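Local coordinates for protein AhlC (PDB 6H2E) that acts as one of three components of the tripartite alpha-pore-forming toxin AHL, and in its soluble form probably keeps a hydrophobic segment covered within a tetramer, at residues Q35-V40 with D111-D116; Q68-T73 with L246-F251; E126-I131 with G192-Q197; G133-L138 with G185-I190; G229-N234 with T252-E257. All blocks are in the same frame, centred on the assembly; numbering follows the deposited sequence.

Contact 1 of 5, residues Q35-V40 with D111-D116; sequences QNVGEV and DRITQD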
# COMPACT_ATOMS: atom_id res chain seq x y z
N GLN B 35 -11.45 9.81 19.49
CA GLN B 35 -12.46 9.88 20.58
C GLN B 35 -13.60 8.90 20.30
O GLN B 35 -14.05 8.16 21.22
CB GLN B 35 -12.96 11.31 20.82
CG GLN B 35 -11.85 12.28 21.22
CD GLN B 35 -10.97 11.79 22.35
OE1 GLN B 35 -11.38 11.73 23.51
NE2 GLN B 35 -9.74 11.44 22.02
N ASN B 36 -14.08 8.94 19.05
CA ASN B 36 -15.10 8.02 18.50
C ASN B 36 -14.71 6.55 18.80
O ASN B 36 -15.42 5.81 19.47
CB ASN B 36 -15.31 8.32 17.01
CG ASN B 36 -16.30 7.37 16.37
OD1 ASN B 36 -16.86 6.53 17.05
ND2 ASN B 36 -16.48 7.47 15.06
N VAL B 37 -13.50 6.17 18.41
CA VAL B 37 -13.00 4.84 18.67
C VAL B 37 -12.94 4.59 20.19
O VAL B 37 -13.27 3.50 20.66
CB VAL B 37 -11.65 4.69 17.96
CG1 VAL B 37 -10.65 3.85 18.70
CG2 VAL B 37 -11.83 4.20 16.54
N GLY B 38 -12.52 5.59 20.97
CA GLY B 38 -12.50 5.49 22.45
C GLY B 38 -13.87 5.18 23.03
O GLY B 38 -13.98 4.34 23.92
N GLU B 39 -14.92 5.79 22.48
CA GLU B 39 -16.27 5.60 22.96
C GLU B 39 -16.85 4.27 22.46
O GLU B 39 -17.65 3.68 23.16
CB GLU B 39 -17.20 6.72 22.53
CG GLU B 39 -16.96 8.02 23.28
CD GLU B 39 -17.53 9.25 22.60
OE1 GLU B 39 -17.99 9.13 21.41
OE2 GLU B 39 -17.53 10.35 23.26
N VAL B 40 -16.50 3.86 21.23
CA VAL B 40 -16.90 2.55 20.76
C VAL B 40 -16.41 1.46 21.73
O VAL B 40 -17.18 0.60 22.13
CB VAL B 40 -16.40 2.24 19.34
CG1 VAL B 40 -16.65 0.78 18.99
CG2 VAL B 40 -17.04 3.13 18.28
N ASP B 111 -19.92 5.03 10.32
CA ASP B 111 -20.13 6.06 9.26
C ASP B 111 -19.32 7.31 9.58
O ASP B 111 -18.78 7.89 8.68
CB ASP B 111 -21.61 6.40 9.06
CG ASP B 111 -22.42 5.28 8.39
OD1 ASP B 111 -21.78 4.32 7.88
OD2 ASP B 111 -23.69 5.33 8.42
N ARG B 112 -19.21 7.71 10.86
CA ARG B 112 -18.39 8.91 11.18
C ARG B 112 -16.90 8.61 11.04
O ARG B 112 -16.10 9.55 10.86
CB ARG B 112 -18.68 9.45 12.58
CG ARG B 112 -20.14 9.88 12.75
CD ARG B 112 -20.63 10.03 14.20
NE ARG B 112 -19.54 10.13 15.17
CZ ARG B 112 -19.44 9.42 16.30
NH1 ARG B 112 -20.38 8.55 16.64
NH2 ARG B 112 -18.39 9.62 17.09
N ILE B 113 -16.49 7.34 11.14
CA ILE B 113 -15.06 7.04 10.92
C ILE B 113 -14.73 7.16 9.44
O ILE B 113 -13.67 7.70 9.06
CB ILE B 113 -14.64 5.66 11.47
CG1 ILE B 113 -14.89 5.58 12.97
CG2 ILE B 113 -13.17 5.35 11.18
CD1 ILE B 113 -14.60 4.19 13.54
N THR B 114 -15.62 6.64 8.60
CA THR B 114 -15.50 6.78 7.16
C THR B 114 -15.33 8.28 6.81
O THR B 114 -14.34 8.65 6.27
CB THR B 114 -16.70 6.13 6.46
OG1 THR B 114 -16.82 4.81 6.98
CG2 THR B 114 -16.58 6.09 4.94
N GLN B 115 -16.26 9.13 7.26
CA GLN B 115 -16.30 10.58 6.87
C GLN B 115 -14.99 11.24 7.31
O GLN B 115 -14.32 11.83 6.52
CB GLN B 115 -17.54 11.30 7.42
CG GLN B 115 -18.85 10.90 6.74
CD GLN B 115 -18.81 11.07 5.23
OE1 GLN B 115 -19.38 10.29 4.49
NE2 GLN B 115 -18.08 12.06 4.76
N ASP B 116 -14.57 11.01 8.54
CA ASP B 116 -13.38 11.66 9.04
C ASP B 116 -12.15 11.15 8.26
O ASP B 116 -11.20 11.92 7.97
CB ASP B 116 -13.32 11.52 10.57
CG ASP B 116 -14.22 12.50 11.33
OD1 ASP B 116 -13.99 13.75 11.21
OD2 ASP B 116 -15.15 12.03 12.05

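Contact 2 of 5, residues Q68-T73 with L246-F251; sequences QQLANT and LARLFF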
# COMPACT_ATOMS: atom_id res chain seq x y z
N GLN B 68 -39.75 -29.43 22.66
CA GLN B 68 -40.78 -30.07 23.45
C GLN B 68 -42.13 -29.93 22.75
O GLN B 68 -42.92 -30.88 22.77
CB GLN B 68 -40.71 -29.54 24.88
CG GLN B 68 -39.38 -29.96 25.48
CD GLN B 68 -39.25 -29.56 26.92
OE1 GLN B 68 -39.90 -28.63 27.39
NE2 GLN B 68 -38.40 -30.29 27.63
N GLN B 69 -42.35 -28.82 22.04
CA GLN B 69 -43.50 -28.76 21.12
C GLN B 69 -43.40 -29.90 20.08
O GLN B 69 -44.37 -30.57 19.79
CB GLN B 69 -43.61 -27.40 20.44
CG GLN B 69 -44.11 -26.29 21.35
CD GLN B 69 -45.52 -26.51 21.86
OE1 GLN B 69 -46.34 -27.14 21.21
NE2 GLN B 69 -45.82 -25.93 23.01
N LEU B 70 -42.22 -30.15 19.53
CA LEU B 70 -42.13 -31.13 18.48
C LEU B 70 -42.17 -32.58 19.02
O LEU B 70 -42.51 -33.51 18.26
CB LEU B 70 -40.86 -30.88 17.67
CG LEU B 70 -40.86 -29.61 16.80
CD1 LEU B 70 -39.48 -29.31 16.28
CD2 LEU B 70 -41.76 -29.75 15.60
N ALA B 71 -41.84 -32.80 20.30
CA ALA B 71 -41.82 -34.18 20.84
C ALA B 71 -43.25 -34.66 21.13
O ALA B 71 -43.47 -35.82 21.36
CB ALA B 71 -40.93 -34.27 22.05
N ASN B 72 -44.21 -33.73 21.07
CA ASN B 72 -45.65 -33.98 21.14
C ASN B 72 -46.10 -34.84 19.94
O ASN B 72 -45.83 -34.51 18.77
CB ASN B 72 -46.41 -32.65 21.19
CG ASN B 72 -47.89 -32.83 21.43
OD1 ASN B 72 -48.49 -33.80 20.99
ND2 ASN B 72 -48.49 -31.88 22.14
N THR B 73 -46.80 -35.94 20.24
CA THR B 73 -47.33 -36.92 19.24
C THR B 73 -48.83 -36.72 18.99
O THR B 73 -49.30 -37.05 17.93
CB THR B 73 -47.11 -38.38 19.66
OG1 THR B 73 -47.36 -38.45 21.06
CG2 THR B 73 -45.72 -38.90 19.33
N LEU B 246 -50.14 -27.67 10.62
CA LEU B 246 -49.15 -26.81 9.95
C LEU B 246 -48.08 -26.32 10.96
O LEU B 246 -46.95 -26.09 10.58
CB LEU B 246 -49.86 -25.62 9.30
CG LEU B 246 -50.22 -25.79 7.82
CD1 LEU B 246 -50.79 -24.50 7.25
CD2 LEU B 246 -49.01 -26.26 7.02
N ALA B 247 -48.49 -26.13 12.22
CA ALA B 247 -47.62 -25.94 13.39
C ALA B 247 -46.34 -26.79 13.32
O ALA B 247 -45.27 -26.26 13.49
CB ALA B 247 -48.39 -26.24 14.64
N ARG B 248 -46.43 -28.08 13.00
CA ARG B 248 -45.21 -28.92 12.96
C ARG B 248 -44.16 -28.28 12.03
O ARG B 248 -42.94 -28.29 12.33
CB ARG B 248 -45.57 -30.33 12.53
CG ARG B 248 -44.41 -31.32 12.41
CD ARG B 248 -43.79 -31.69 13.72
NE ARG B 248 -44.85 -31.96 14.69
CZ ARG B 248 -45.05 -33.12 15.29
NH1 ARG B 248 -44.14 -34.07 15.18
NH2 ARG B 248 -46.13 -33.29 16.03
N LEU B 249 -44.61 -27.78 10.88
CA LEU B 249 -43.71 -27.31 9.80
C LEU B 249 -43.03 -26.02 10.26
O LEU B 249 -41.83 -25.89 10.16
CB LEU B 249 -44.52 -27.12 8.51
CG LEU B 249 -43.77 -26.69 7.24
CD1 LEU B 249 -43.01 -27.86 6.62
CD2 LEU B 249 -44.76 -26.12 6.22
N PHE B 250 -43.82 -25.09 10.79
CA PHE B 250 -43.33 -23.78 11.16
C PHE B 250 -42.51 -23.89 12.46
O PHE B 250 -41.58 -23.10 12.66
CB PHE B 250 -44.48 -22.78 11.18
CG PHE B 250 -44.99 -22.50 9.79
CD1 PHE B 250 -44.15 -21.94 8.83
CD2 PHE B 250 -46.29 -22.80 9.41
CE1 PHE B 250 -44.59 -21.70 7.53
CE2 PHE B 250 -46.73 -22.57 8.11
CZ PHE B 250 -45.87 -22.03 7.18
N PHE B 251 -42.80 -24.88 13.30
CA PHE B 251 -41.93 -25.12 14.43
C PHE B 251 -40.62 -25.75 13.98
O PHE B 251 -39.59 -25.44 14.51
CB PHE B 251 -42.56 -26.02 15.49
CG PHE B 251 -43.65 -25.38 16.30
CD1 PHE B 251 -43.76 -24.01 16.40
CD2 PHE B 251 -44.57 -26.17 16.97
CE1 PHE B 251 -44.75 -23.43 17.18
CE2 PHE B 251 -45.57 -25.59 17.74
CZ PHE B 251 -45.65 -24.22 17.85

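Contact 3 of 5, residues E126-I131 with G192-Q197; sequences ELQATI and GQIQRQ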
# COMPACT_ATOMS: atom_id res chain seq x y z
N GLU B 126 -3.51 17.34 -0.29
CA GLU B 126 -3.02 18.72 -0.23
C GLU B 126 -1.60 18.79 0.33
O GLU B 126 -0.82 19.74 0.04
CB GLU B 126 -4.02 19.60 0.52
CG GLU B 126 -4.09 21.02 -0.03
CD GLU B 126 -4.53 21.14 -1.49
OE1 GLU B 126 -5.45 20.38 -1.89
OE2 GLU B 126 -3.94 21.98 -2.23
N LEU B 127 -1.21 17.77 1.09
CA LEU B 127 0.17 17.78 1.59
C LEU B 127 1.12 17.42 0.45
O LEU B 127 2.22 17.94 0.39
CB LEU B 127 0.29 16.87 2.82
CG LEU B 127 -0.24 17.46 4.13
CD1 LEU B 127 -0.24 16.43 5.24
CD2 LEU B 127 0.58 18.68 4.56
N GLN B 128 0.65 16.62 -0.51
CA GLN B 128 1.45 16.25 -1.67
C GLN B 128 1.48 17.38 -2.70
O GLN B 128 2.46 17.59 -3.35
CB GLN B 128 0.96 14.94 -2.29
CG GLN B 128 1.75 13.74 -1.80
CD GLN B 128 0.92 12.49 -1.69
OE1 GLN B 128 -0.25 12.45 -2.08
NE2 GLN B 128 1.52 11.45 -1.13
N ALA B 129 0.38 18.10 -2.85
CA ALA B 129 0.41 19.26 -3.67
C ALA B 129 1.44 20.22 -3.11
O ALA B 129 2.10 20.92 -3.86
CB ALA B 129 -0.95 19.89 -3.77
N THR B 130 1.59 20.26 -1.78
CA THR B 130 2.48 21.23 -1.19
C THR B 130 3.96 20.81 -1.33
O THR B 130 4.83 21.66 -1.60
CB THR B 130 2.14 21.51 0.27
OG1 THR B 130 0.75 21.80 0.40
CG2 THR B 130 3.00 22.63 0.81
N ILE B 131 4.26 19.53 -1.12
CA ILE B 131 5.63 19.06 -1.30
C ILE B 131 6.05 19.36 -2.74
O ILE B 131 7.12 19.83 -2.97
CB ILE B 131 5.85 17.58 -0.94
CG1 ILE B 131 5.14 16.61 -1.89
CG2 ILE B 131 5.48 17.31 0.51
CD1 ILE B 131 5.43 15.14 -1.60
N GLY B 192 7.45 13.71 6.73
CA GLY B 192 7.18 13.26 8.09
C GLY B 192 5.68 13.27 8.38
O GLY B 192 5.14 12.26 8.85
N GLN B 193 4.99 14.35 8.05
CA GLN B 193 3.59 14.43 8.42
C GLN B 193 2.76 13.47 7.57
O GLN B 193 1.78 12.92 8.04
CB GLN B 193 3.01 15.81 8.22
CG GLN B 193 3.59 16.89 9.10
CD GLN B 193 3.28 18.23 8.47
OE1 GLN B 193 2.37 18.35 7.65
NE2 GLN B 193 4.06 19.24 8.82
N ILE B 194 3.12 13.34 6.29
CA ILE B 194 2.45 12.45 5.34
C ILE B 194 2.56 10.99 5.82
O ILE B 194 1.55 10.24 5.76
CB ILE B 194 3.09 12.65 3.95
CG1 ILE B 194 2.60 13.96 3.33
CG2 ILE B 194 2.84 11.46 3.00
CD1 ILE B 194 3.34 14.27 2.07
N GLN B 195 3.77 10.63 6.29
CA GLN B 195 4.09 9.28 6.73
C GLN B 195 3.29 8.96 7.99
O GLN B 195 2.66 7.93 8.06
CB GLN B 195 5.60 9.15 6.92
CG GLN B 195 6.03 7.80 7.48
CD GLN B 195 7.54 7.78 7.68
OE1 GLN B 195 8.28 7.24 6.85
NE2 GLN B 195 8.00 8.40 8.76
N ARG B 196 3.21 9.91 8.93
CA ARG B 196 2.37 9.76 10.12
C ARG B 196 0.92 9.57 9.69
O ARG B 196 0.21 8.74 10.20
CB ARG B 196 2.50 10.96 11.08
CG ARG B 196 3.48 10.80 12.23
CD ARG B 196 3.54 12.03 13.16
NE ARG B 196 4.35 13.14 12.64
CZ ARG B 196 3.93 14.40 12.41
NH1 ARG B 196 2.64 14.73 12.38
NH2 ARG B 196 4.83 15.34 12.20
N GLN B 197 0.44 10.36 8.74
CA GLN B 197 -0.97 10.27 8.39
C GLN B 197 -1.30 8.93 7.72
O GLN B 197 -2.41 8.41 7.89
CB GLN B 197 -1.38 11.46 7.53
CG GLN B 197 -1.79 12.61 8.42
CD GLN B 197 -1.71 13.98 7.79
OE1 GLN B 197 -1.23 14.94 8.40
NE2 GLN B 197 -2.23 14.06 6.58

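Contact 4 of 5, residues G133-L138 with G185-I190; sequences GLQSNL and GQVNQI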
# COMPACT_ATOMS: atom_id res chain seq x y z
N GLY B 133 5.20 21.76 -4.79
CA GLY B 133 5.52 23.16 -4.92
C GLY B 133 6.91 23.48 -4.37
O GLY B 133 7.72 24.11 -5.06
N LEU B 134 7.17 23.03 -3.13
CA LEU B 134 8.44 23.29 -2.45
C LEU B 134 9.57 22.66 -3.26
O LEU B 134 10.68 23.23 -3.40
CB LEU B 134 8.41 22.68 -1.05
CG LEU B 134 7.42 23.31 -0.06
CD1 LEU B 134 7.32 22.46 1.19
CD2 LEU B 134 7.83 24.73 0.29
N GLN B 135 9.29 21.47 -3.76
CA GLN B 135 10.24 20.68 -4.50
C GLN B 135 10.68 21.50 -5.72
O GLN B 135 11.84 21.47 -6.05
CB GLN B 135 9.64 19.33 -4.91
CG GLN B 135 10.70 18.32 -5.32
CD GLN B 135 11.75 18.09 -4.25
OE1 GLN B 135 11.45 17.70 -3.12
NE2 GLN B 135 13.00 18.31 -4.60
N SER B 136 9.73 22.23 -6.31
CA SER B 136 9.99 23.12 -7.44
C SER B 136 10.73 24.37 -6.97
O SER B 136 11.59 24.85 -7.67
CB SER B 136 8.73 23.50 -8.19
OG SER B 136 8.37 22.45 -9.09
N ASN B 137 10.37 24.90 -5.80
CA ASN B 137 11.07 26.06 -5.26
C ASN B 137 12.53 25.70 -4.99
O ASN B 137 13.36 26.58 -4.86
CB ASN B 137 10.42 26.62 -3.99
CG ASN B 137 9.07 27.28 -4.20
OD1 ASN B 137 8.39 27.05 -5.19
ND2 ASN B 137 8.64 28.08 -3.23
N LEU B 138 12.83 24.39 -4.90
CA LEU B 138 14.14 23.87 -4.53
C LEU B 138 14.90 23.39 -5.78
O LEU B 138 16.04 23.77 -5.97
CB LEU B 138 13.92 22.75 -3.51
CG LEU B 138 15.13 21.89 -3.14
CD1 LEU B 138 16.27 22.74 -2.61
CD2 LEU B 138 14.74 20.83 -2.12
N GLY B 185 14.64 21.13 4.68
CA GLY B 185 13.94 21.04 5.95
C GLY B 185 12.43 20.95 5.77
O GLY B 185 11.81 20.07 6.34
N GLN B 186 11.85 21.86 4.98
CA GLN B 186 10.42 21.95 4.81
C GLN B 186 9.88 20.69 4.13
O GLN B 186 8.83 20.20 4.50
CB GLN B 186 10.04 23.21 4.03
CG GLN B 186 9.96 24.49 4.87
CD GLN B 186 10.33 25.74 4.09
OE1 GLN B 186 11.49 26.16 4.07
NE2 GLN B 186 9.36 26.34 3.42
N VAL B 187 10.57 20.19 3.10
CA VAL B 187 10.10 18.99 2.38
C VAL B 187 10.09 17.78 3.33
O VAL B 187 9.13 17.00 3.31
CB VAL B 187 10.88 18.69 1.09
CG1 VAL B 187 10.80 19.83 0.10
CG2 VAL B 187 12.33 18.31 1.34
N ASN B 188 11.15 17.65 4.14
CA ASN B 188 11.34 16.53 5.05
C ASN B 188 10.29 16.61 6.17
O ASN B 188 9.65 15.61 6.54
CB ASN B 188 12.79 16.45 5.54
CG ASN B 188 13.12 15.13 6.20
OD1 ASN B 188 13.26 15.06 7.42
ND2 ASN B 188 13.23 14.07 5.42
N GLN B 189 10.07 17.82 6.68
CA GLN B 189 8.97 18.09 7.63
C GLN B 189 7.67 17.48 7.06
O GLN B 189 7.06 16.60 7.67
CB GLN B 189 8.86 19.60 7.86
CG GLN B 189 7.66 20.08 8.69
CD GLN B 189 7.59 19.42 10.05
OE1 GLN B 189 6.60 18.77 10.39
NE2 GLN B 189 8.64 19.59 10.84
N ILE B 190 7.24 17.98 5.91
CA ILE B 190 5.94 17.63 5.34
C ILE B 190 5.83 16.12 5.07
O ILE B 190 4.73 15.58 5.16
CB ILE B 190 5.67 18.45 4.06
CG1 ILE B 190 5.57 19.97 4.30
CG2 ILE B 190 4.43 17.93 3.35
CD1 ILE B 190 5.06 20.38 5.67

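Contact 5 of 5, residues G229-N234 with T252-E257; sequences GGDIAN and TAALTE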
# COMPACT_ATOMS: atom_id res chain seq x y z
N GLY B 229 -39.30 -14.73 13.53
CA GLY B 229 -40.59 -14.05 13.79
C GLY B 229 -41.65 -14.47 12.80
O GLY B 229 -42.80 -14.72 13.18
N GLY B 230 -41.25 -14.52 11.51
CA GLY B 230 -42.08 -14.97 10.38
C GLY B 230 -42.59 -16.39 10.54
O GLY B 230 -43.74 -16.68 10.23
N ASP B 231 -41.74 -17.30 11.04
CA ASP B 231 -42.13 -18.70 11.26
C ASP B 231 -43.17 -18.80 12.38
O ASP B 231 -44.24 -19.44 12.24
CB ASP B 231 -40.92 -19.57 11.57
CG ASP B 231 -39.97 -19.76 10.40
OD1 ASP B 231 -40.44 -19.64 9.24
OD2 ASP B 231 -38.78 -20.02 10.64
N ILE B 232 -42.88 -18.16 13.51
CA ILE B 232 -43.82 -18.13 14.64
C ILE B 232 -45.18 -17.54 14.21
O ILE B 232 -46.22 -18.16 14.47
CB ILE B 232 -43.17 -17.36 15.79
CG1 ILE B 232 -41.97 -18.13 16.35
CG2 ILE B 232 -44.14 -16.98 16.88
CD1 ILE B 232 -42.22 -19.59 16.62
N ALA B 233 -45.19 -16.37 13.55
CA ALA B 233 -46.46 -15.68 13.17
C ALA B 233 -47.35 -16.62 12.34
O ALA B 233 -48.53 -16.72 12.61
CB ALA B 233 -46.18 -14.39 12.42
N ASN B 234 -46.74 -17.34 11.39
CA ASN B 234 -47.38 -18.40 10.59
C ASN B 234 -47.91 -19.58 11.42
O ASN B 234 -48.17 -20.63 10.86
CB ASN B 234 -46.43 -19.00 9.56
CG ASN B 234 -46.35 -18.16 8.32
OD1 ASN B 234 -47.18 -17.28 8.12
ND2 ASN B 234 -45.36 -18.43 7.48
N THR B 252 -40.66 -26.63 12.99
CA THR B 252 -39.39 -27.20 12.55
C THR B 252 -38.52 -26.08 11.96
O THR B 252 -37.31 -26.04 12.20
CB THR B 252 -39.60 -28.37 11.60
OG1 THR B 252 -40.56 -29.21 12.24
CG2 THR B 252 -38.33 -29.13 11.32
N ALA B 253 -39.15 -25.13 11.24
CA ALA B 253 -38.40 -24.07 10.57
C ALA B 253 -37.86 -23.07 11.60
O ALA B 253 -36.69 -22.64 11.54
CB ALA B 253 -39.26 -23.38 9.56
N ALA B 254 -38.72 -22.66 12.54
CA ALA B 254 -38.30 -21.80 13.61
C ALA B 254 -37.08 -22.39 14.32
O ALA B 254 -36.07 -21.72 14.53
CB ALA B 254 -39.44 -21.55 14.56
N LEU B 255 -37.14 -23.68 14.62
CA LEU B 255 -36.05 -24.33 15.30
C LEU B 255 -34.73 -24.26 14.49
O LEU B 255 -33.61 -24.13 15.06
CB LEU B 255 -36.49 -25.76 15.63
CG LEU B 255 -35.44 -26.67 16.25
CD1 LEU B 255 -34.94 -26.11 17.56
CD2 LEU B 255 -36.03 -28.06 16.46
N THR B 256 -34.79 -24.27 13.16
CA THR B 256 -33.55 -24.05 12.38
C THR B 256 -32.99 -22.64 12.61
O THR B 256 -31.78 -22.43 12.59
CB THR B 256 -33.73 -24.25 10.88
OG1 THR B 256 -34.65 -23.24 10.44
CG2 THR B 256 -34.22 -25.64 10.55
N GLU B 257 -33.88 -21.65 12.77
CA GLU B 257 -33.43 -20.26 12.90
C GLU B 257 -32.82 -20.06 14.28
O GLU B 257 -31.79 -19.39 14.49
CB GLU B 257 -34.60 -19.31 12.59
CG GLU B 257 -35.13 -19.47 11.15
CD GLU B 257 -34.25 -18.98 10.00
OE1 GLU B 257 -33.10 -18.51 10.26
OE2 GLU B 257 -34.70 -19.06 8.84

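Contact 1 of 5, residues Q35-V40 with D111-D116
This is a buried helix-to-helix contact near the middle of the long bundle, carried by N36 and V37 of helix 28-71 against R112 and I113 of helix 78-150. The two segments run nearly antiparallel, with an angle of 162° and axes 10.7 Å apart. The amide of N36 stacks on the guanidinium of R112. Their planes are 24° apart, and N36 CG lies 3.2 Å from R112 NH2, over one face of the group. The long chain of R112 turns back at chi3 (17°), which lays its flat end across the amide. On its other flank N36 meets I113: ND2 of N36 is 3.2 Å from CG1 of I113, a tight fit. ND2 of N36 is satisfied outside the segments, donating to the main-chain O of A109. Deeper in, V37 CG2 and I113 CD1 cross at about a right angle, 4.1 Å apart. F207 of helix 166-236 touches both of these side chains, and E17 of helix 5-20 also touches V37. A second polar tie between the helices comes from D116 OD1, which accepts from N32. E39 OE1 stands 4.4 Å from R112 NH2, beyond a salt bridge. The chemistry implies a stacked polar pair over an apolar layer, with the arginine charge probably eased at a distance by the E39 carboxylate.

Contact 2 of 5, residues Q68-T73 with L246-F251
At one end of the helical bundle, L70 and its neighbours on the last turn of helix 28-71 meet R248 and F251 at the start of helix 246-265. The main point of touch is CD2 of L70, which lies 3.4 Å from CD of R248 and 3.8 Å from CB of F251, wedged between the two side chains. Q69 approaches the phenyl ring obliquely, its CB 3.8 Å from CE2 of F251. The Q69 amide and the F251 ring are turned 55° apart, so the two do not stack. An arginine here reaches toward main-chain carbonyls at the C-terminal end of a helix. R248 leaves its own helix with CG opposite the backbone N (chi1 179°) and then bends at chi2 and chi3, bringing the guanidinium to the chain after L70. NH2 of R248 gives a weak hydrogen bond to N72 O, 3.0 Å long with a poor angle of 123°. L70 O lies over one face of the same group, 3.5 Å from NH1 of R248. F76, in the loop that follows, packs on both Q69 and R248. L163 of the third subunit also packs on R248.

Contact 3 of 5, residues E126-I131 with G192-Q197
Beside L127, which meets I194 across the contact, the carbonyl oxygen E126 O is gripped twice by one residue. T130 OG1 donates to E126 O at 2.6 Å, with a C=O...donor angle of 159°, and T130 N adds a weak bond. The outer end of this turn faces the second subunit, where E126 OE1 forms a salt bridge with R122 of that chain. L127 turns the other way. CB of L127 rests 3.8 Å from CG1 of I194. Its two methyls part: CD1 approaches the amide of Q197, 3.4 Å from NE2, and CD2 comes 3.6 Å from OE1 of Q193. L127 crosses both glutamines at about a right angle. With I190, which it also touches, these residues form a four-sided hole around L127. This is knobs-into-holes packing in an antiparallel coiled coil of helices 78-150 and 166-236, whose short segments here are at 158°. The Q193 amide does not bond to the leucine; its NE2 donates to Q189 OE1, one turn earlier. I194 keeps CG1 opposite the carbonyl carbon (chi1 -76°) and points CD1 at the next turn. There it meets CG2 of I131 tip to tip, 4.0 Å apart.

Contact 4 of 5, residues G133-L138 with G185-I190
L134 and V187 form the close part of this contact, while the glutamines Q135 and Q186 lie along its margins. CB of L134 is 3.9 Å from CG1 of V187, at the level where the two backbones come nearest. V187 directs that methyl across by setting CG1 opposite its carbonyl carbon (chi1 -60°). CD1 of L134 packs about as close on CB of Q186, at 4.0 Å; the wider spacing is to CG1 of I190, at 4.4 Å. Beyond V187, a bend at chi2 (56°) brings the end of Q135 toward the other helix, with its OE1 3.9 Å from CG1 of V187. The contact is apolar at its centre, and none of the touching residues is fully buried. The outer face of helix 166-236 is partly covered by the third subunit, whose Q8 donates through NE2 to G185 O. L183 also touches L134, so the leucine sits among L183, Q186, V187 and I190. The segment axes are 9.8 Å apart and their directions differ by 160°. A knob seated among four residues of the opposing helix is knobs-into-holes packing, the mark of a coiled coil, here between the antiparallel helices 78-150 and 166-236.

Contact 5 of 5, residues G229-N234 with T252-E257
D231 points its carboxylate at the backbone of the opposite helix, while I232 beside it reaches over A254. OD2 of D231 lies against the peptide between A253 and A254, 3.3 Å from A253 C. It is equally near A254 N, but the angle is too poor for a hydrogen bond. CG of D231 stands opposite its own carbonyl carbon (chi1 -68°), which carries the acid group across rather than along its helix. CB of D231 packs 3.9 Å from the CB of A254, and OD2 of D231 sits 3.6 Å from the CB of A253. The two alanines allow this approach. The axes are 8.7 Å apart, and the CA atoms of D231 and A254 are only 5.5 Å from each other. The contact joins the end of helix 166-236 to helix 246-265, which turns back along it as the second arm of an antiparallel hairpin at 160°. On the other flank, I232 CD1 meets A254 CB at 4.0 Å, while V85, V88 and Q89 of helix 78-150 pack on the same isoleucine. E257 borders D231 one turn further on. Its chain bends at chi2 (-70°), and CG rather than the carboxylate is what touches D231 OD2. The two acidic groups are near each other but not in contact. K152 of the third subunit makes a salt bridge with E257 OE2 and also bonds to T256 OG1, and its charge probably offsets that of E257 and so reduces the repulsion with D231. L156 of the third subunit covers D231 and A253.

In the fold
Helix 28-71 opens contact 1 at 35-40 and contact 2 at 68-73. Helix 78-150 closes contact 1 at 111-116, then opens contacts 3 and 4. After the turn, helix 166-236 closes contact 4 first and contact 3 second, so 4 is nested in 3. The two touch through I131 and I190, and their centres are 10 Å apart. Contact 5 opens at 229-234, before 246-251 closes contact 2 and 252-257 closes contact 5. Contact 2 therefore crosses contacts 1 and 5 and encloses 3 and 4. Contacts 2 and 5 join the chain's last helix to one end of the bundle; 3 and 4 hold the hairpin beyond the chain's centre, with contact 1 between.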